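Local atomic coordinates of CBS domain-containing protein (Thermoplasma acidophilum DSM 1728, PDB entry 1PVM), a protein that is of unknown function but joins a pair of CBS domains to a zinc ribbon-like domain that binds metal through four cysteines. Residues 53-64 with 77-86. Numbering follows the deposited sequence.
Sequences VGLLSERSIIKR and IRLVMRKPIP
Arg82 and Leu55 pair through their backbones. Leu55 N donates to Arg82 O at 3.0 Å, and Arg82 N donates to Leu55 O at 2.8 Å. This is a single antiparallel bridge of the hydrogen-bonded kind. From here the Arg82 side chain runs along the start of helix 58-65. CB and CG both rest against Leu55 O. A turn about the CB-CG bond (chi2 -52°) then carries the chain to the helix, where CD and NE pass Ser60 CB. The guanidinium lays one face on Ser60 CA, which sits 3.8 Å above its centre. Arg82 NH2 reaches Arg59 CG at 3.3 Å, near the plane of its own guanidinium. It also donates to a water, which is bound in turn to Ser57 OG. That same OG caps the helix by accepting from Ser60 N. Arg82 NH1 ends beside Arg64 CD. The Arg64 and Arg82 guanidinium planes stand nearly perpendicular, 87° apart. The Arg59 tip leads away into a salt bridge with Glu58 of the second subunit.

The contact joins strand 52-57 and helix 58-65 of the first CBS motif to the loop that leads into strand 87-89. Val53 and Gly54 form a beta bulge, both residues facing Val45. Gly54 CA lies 3.0 Å from Arg82 O, and Met81 SD packs on the same CA.

Val80 fills the angle between strand and helix. With CG1 anti to the backbone N (chi1 -177°), this methyl is turned to the helix. There Val80 CG1 touches Ser60 O at 3.3 Å. It also packs on Leu56 CD1. Leu56 CD2 meets Ile77 CG2, the two side chains nearly at right angles. Helix 28-38 also packs against Leu56, Ile77 and Val80.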
loop_
_atom_site.group_PDB
_atom_site.type_symbol
_atom_site.label_atom_id
_atom_site.label_comp_id
_atom_site.label_asym_id
_atom_site.label_seq_id
_atom_site.Cartn_x
_atom_site.Cartn_y
_atom_site.Cartn_z
ATOM N N VAL B 53 11.369 -9.143 -15.292
ATOM C CA VAL B 53 10.040 -9.159 -15.888
ATOM C C VAL B 53 8.952 -8.340 -15.209
ATOM O O VAL B 53 7.878 -8.152 -15.772
ATOM C CB VAL B 53 9.536 -10.620 -16.033
ATOM C CG1 VAL B 53 10.428 -11.383 -17.017
ATOM C CG2 VAL B 53 9.533 -11.313 -14.665
ATOM N N GLY B 54 9.205 -7.853 -14.001
ATOM C CA GLY B 54 8.177 -7.068 -13.350
ATOM C C GLY B 54 8.573 -6.475 -12.020
ATOM O O GLY B 54 9.704 -6.616 -11.566
ATOM N N LEU B 55 7.623 -5.793 -11.399
ATOM C CA LEU B 55 7.855 -5.179 -10.103
ATOM C C LEU B 55 6.620 -5.460 -9.252
ATOM O O LEU B 55 5.493 -5.176 -9.664
ATOM C CB LEU B 55 8.080 -3.667 -10.273
ATOM C CG LEU B 55 8.810 -2.916 -9.145
ATOM C CD1 LEU B 55 9.240 -1.549 -9.642
ATOM C CD2 LEU B 55 7.918 -2.784 -7.922
ATOM N N LEU B 56 6.833 -6.049 -8.077
ATOM C CA LEU B 56 5.732 -6.371 -7.167
ATOM C C LEU B 56 5.624 -5.268 -6.123
ATOM O O LEU B 56 6.592 -4.977 -5.431
ATOM C CB LEU B 56 5.992 -7.711 -6.474
ATOM C CG LEU B 56 4.864 -8.235 -5.578
ATOM C CD1 LEU B 56 3.697 -8.707 -6.442
ATOM C CD2 LEU B 56 5.378 -9.381 -4.710
ATOM N N SER B 57 4.441 -4.665 -6.013
ATOM C CA SER B 57 4.196 -3.577 -5.067
ATOM C C SER B 57 2.964 -3.861 -4.213
ATOM O O SER B 57 2.224 -4.803 -4.477
ATOM C CB SER B 57 3.971 -2.269 -5.826
ATOM O OG SER B 57 2.775 -2.335 -6.590
ATOM N N GLU B 58 2.737 -3.039 -3.193
ATOM C CA GLU B 58 1.568 -3.229 -2.338
ATOM C C GLU B 58 0.288 -3.118 -3.153
ATOM O O GLU B 58 -0.606 -3.956 -3.044
ATOM C CB GLU B 58 1.505 -2.173 -1.238
ATOM C CG GLU B 58 2.363 -2.427 -0.030
ATOM C CD GLU B 58 1.958 -1.531 1.133
ATOM O OE1 GLU B 58 2.064 -0.292 1.006
ATOM O OE2 GLU B 58 1.524 -2.073 2.169
ATOM N N ARG B 59 0.201 -2.066 -3.958
ATOM C CA ARG B 59 -0.982 -1.844 -4.772
ATOM C C ARG B 59 -1.216 -2.993 -5.754
ATOM O O ARG B 59 -2.362 -3.377 -5.989
ATOM C CB ARG B 59 -0.870 -0.502 -5.516
ATOM C CG ARG B 59 -2.132 -0.086 -6.276
ATOM C CD ARG B 59 -3.366 -0.081 -5.386
ATOM N NE ARG B 59 -3.247 0.857 -4.274
ATOM C CZ ARG B 59 -3.340 2.179 -4.389
ATOM N NH1 ARG B 59 -3.560 2.735 -5.573
ATOM N NH2 ARG B 59 -3.209 2.944 -3.312
ATOM N N SER B 60 -0.146 -3.559 -6.316
ATOM C CA SER B 60 -0.327 -4.664 -7.262
ATOM C C SER B 60 -1.020 -5.837 -6.555
ATOM O O SER B 60 -1.847 -6.526 -7.145
ATOM C CB SER B 60 1.019 -5.113 -7.865
ATOM O OG SER B 60 1.853 -5.772 -6.926
ATOM N N ILE B 61 -0.690 -6.046 -5.285
ATOM C CA ILE B 61 -1.297 -7.123 -4.508
ATOM C C ILE B 61 -2.774 -6.824 -4.223
ATOM O O ILE B 61 -3.630 -7.705 -4.331
ATOM C CB ILE B 61 -0.523 -7.320 -3.183
ATOM C CG1 ILE B 61 0.891 -7.812 -3.501
ATOM C CG2 ILE B 61 -1.249 -8.296 -2.281
ATOM C CD1 ILE B 61 1.855 -7.759 -2.339
ATOM N N ILE B 62 -3.074 -5.575 -3.875
ATOM C CA ILE B 62 -4.450 -5.173 -3.582
ATOM C C ILE B 62 -5.335 -5.217 -4.836
ATOM O O ILE B 62 -6.490 -5.663 -4.788
ATOM C CB ILE B 62 -4.500 -3.734 -2.993
ATOM C CG1 ILE B 62 -3.751 -3.678 -1.657
ATOM C CG2 ILE B 62 -5.943 -3.283 -2.827
ATOM C CD1 ILE B 62 -4.277 -4.613 -0.592
ATOM N N LYS B 63 -4.785 -4.771 -5.960
ATOM C CA LYS B 63 -5.534 -4.720 -7.216
ATOM C C LYS B 63 -5.592 -6.019 -8.010
ATOM O O LYS B 63 -6.607 -6.321 -8.637
ATOM C CB LYS B 63 -4.951 -3.634 -8.133
ATOM C CG LYS B 63 -5.141 -2.196 -7.663
ATOM C CD LYS B 63 -6.555 -1.689 -7.913
ATOM C CE LYS B 63 -6.890 -1.644 -9.398
ATOM N NZ LYS B 63 -8.239 -1.053 -9.656
ATOM N N ARG B 64 -4.511 -6.788 -7.985
ATOM C CA ARG B 64 -4.465 -8.001 -8.782
ATOM C C ARG B 64 -4.434 -9.331 -8.049
ATOM O O ARG B 64 -4.692 -10.370 -8.654
ATOM C CB ARG B 64 -3.294 -7.888 -9.755
ATOM C CG ARG B 64 -3.344 -6.580 -10.531
ATOM C CD ARG B 64 -2.118 -6.375 -11.390
ATOM N NE ARG B 64 -2.463 -6.340 -12.806
ATOM C CZ ARG B 64 -2.914 -7.384 -13.494
ATOM N NH1 ARG B 64 -3.077 -8.555 -12.894
ATOM N NH2 ARG B 64 -3.199 -7.257 -14.783
ATOM N N ILE B 77 3.700 -14.719 -7.995
ATOM C CA ILE B 77 3.690 -13.277 -8.215
ATOM C C ILE B 77 3.694 -12.818 -9.673
ATOM O O ILE B 77 3.361 -11.665 -9.954
ATOM C CB ILE B 77 4.831 -12.577 -7.432
ATOM C CG1 ILE B 77 6.199 -13.120 -7.842
ATOM C CG2 ILE B 77 4.614 -12.786 -5.932
ATOM C CD1 ILE B 77 7.362 -12.430 -7.134
ATOM N N ARG B 78 4.049 -13.705 -10.603
ATOM C CA ARG B 78 4.038 -13.347 -12.025
ATOM C C ARG B 78 2.628 -12.908 -12.436
ATOM O O ARG B 78 2.458 -12.105 -13.353
ATOM C CB ARG B 78 4.487 -14.536 -12.881
ATOM C CG ARG B 78 3.661 -15.789 -12.670
ATOM C CD ARG B 78 4.389 -17.038 -13.156
ATOM N NE ARG B 78 4.567 -17.050 -14.604
ATOM C CZ ARG B 78 5.302 -17.947 -15.256
ATOM N NH1 ARG B 78 5.931 -18.903 -14.584
ATOM N NH2 ARG B 78 5.398 -17.892 -16.580
ATOM N N LEU B 79 1.619 -13.431 -11.744
ATOM C CA LEU B 79 0.229 -13.092 -12.041
ATOM C C LEU B 79 -0.208 -11.798 -11.368
ATOM O O LEU B 79 -1.292 -11.289 -11.637
ATOM C CB LEU B 79 -0.699 -14.214 -11.565
ATOM C CG LEU B 79 -0.524 -15.596 -12.197
ATOM C CD1 LEU B 79 -1.523 -16.563 -11.590
ATOM C CD2 LEU B 79 -0.722 -15.497 -13.699
ATOM N N VAL B 80 0.645 -11.265 -10.504
ATOM C CA VAL B 80 0.319 -10.069 -9.732
ATOM C C VAL B 80 1.163 -8.834 -10.033
ATOM O O VAL B 80 0.644 -7.718 -10.082
ATOM C CB VAL B 80 0.437 -10.386 -8.220
ATOM C CG1 VAL B 80 0.026 -9.186 -7.385
ATOM C CG2 VAL B 80 -0.427 -11.594 -7.883
ATOM N N MET B 81 2.461 -9.043 -10.230
ATOM C CA MET B 81 3.412 -7.965 -10.484
ATOM C C MET B 81 3.055 -7.024 -11.623
ATOM O O MET B 81 2.312 -7.381 -12.536
ATOM C CB MET B 81 4.772 -8.565 -10.802
ATOM C CG MET B 81 4.786 -9.285 -12.145
ATOM S SD MET B 81 6.276 -10.244 -12.388
ATOM C CE MET B 81 6.188 -11.294 -10.964
ATOM N N ARG B 82 3.597 -5.811 -11.564
ATOM C CA ARG B 82 3.405 -4.857 -12.646
ATOM C C ARG B 82 4.338 -5.397 -13.729
ATOM O O ARG B 82 5.514 -5.655 -13.465
ATOM C CB ARG B 82 3.884 -3.453 -12.251
ATOM C CG ARG B 82 3.242 -2.869 -11.004
ATOM C CD ARG B 82 1.742 -2.923 -11.089
ATOM N NE ARG B 82 1.094 -2.057 -10.111
ATOM C CZ ARG B 82 -0.223 -1.975 -9.970
ATOM N NH1 ARG B 82 -1.013 -2.713 -10.738
ATOM N NH2 ARG B 82 -0.752 -1.145 -9.081
ATOM N N LYS B 83 3.829 -5.580 -14.940
ATOM C CA LYS B 83 4.660 -6.088 -16.023
ATOM C C LYS B 83 4.198 -5.503 -17.352
ATOM O O LYS B 83 3.003 -5.329 -17.568
ATOM C CB LYS B 83 4.606 -7.622 -16.060
ATOM C CG LYS B 83 3.230 -8.231 -16.304
ATOM C CD LYS B 83 3.309 -9.759 -16.193
ATOM C CE LYS B 83 1.966 -10.434 -16.447
ATOM N NZ LYS B 83 2.042 -11.905 -16.181
ATOM N N PRO B 84 5.144 -5.156 -18.246
ATOM C CA PRO B 84 6.601 -5.267 -18.098
ATOM C C PRO B 84 7.064 -4.383 -16.946
ATOM O O PRO B 84 6.336 -3.488 -16.520
ATOM C CB PRO B 84 7.135 -4.763 -19.439
ATOM C CG PRO B 84 5.992 -4.959 -20.378
ATOM C CD PRO B 84 4.799 -4.585 -19.556
ATOM N N ILE B 85 8.273 -4.617 -16.453
ATOM C CA ILE B 85 8.767 -3.832 -15.331
ATOM C C ILE B 85 8.739 -2.327 -15.596
ATOM O O ILE B 85 9.239 -1.855 -16.616
ATOM C CB ILE B 85 10.213 -4.270 -14.920
ATOM C CG1 ILE B 85 10.608 -3.577 -13.612
ATOM C CG2 ILE B 85 11.215 -3.954 -16.033
ATOM C CD1 ILE B 85 11.853 -4.157 -12.954
ATOM N N PRO B 86 8.100 -1.558 -14.695
ATOM C CA PRO B 86 8.033 -0.098 -14.861
ATOM C C PRO B 86 9.453 0.415 -14.657
ATOM O O PRO B 86 10.132 -0.006 -13.721
ATOM C CB PRO B 86 7.106 0.344 -13.732
ATOM C CG PRO B 86 6.232 -0.855 -13.507
ATOM C CD PRO B 86 7.206 -2.008 -13.614
HETATM O O HOH W 1 1.632 0.149 -8.210
HETATM O O HOH W 2 -3.731 -11.503 -10.921
#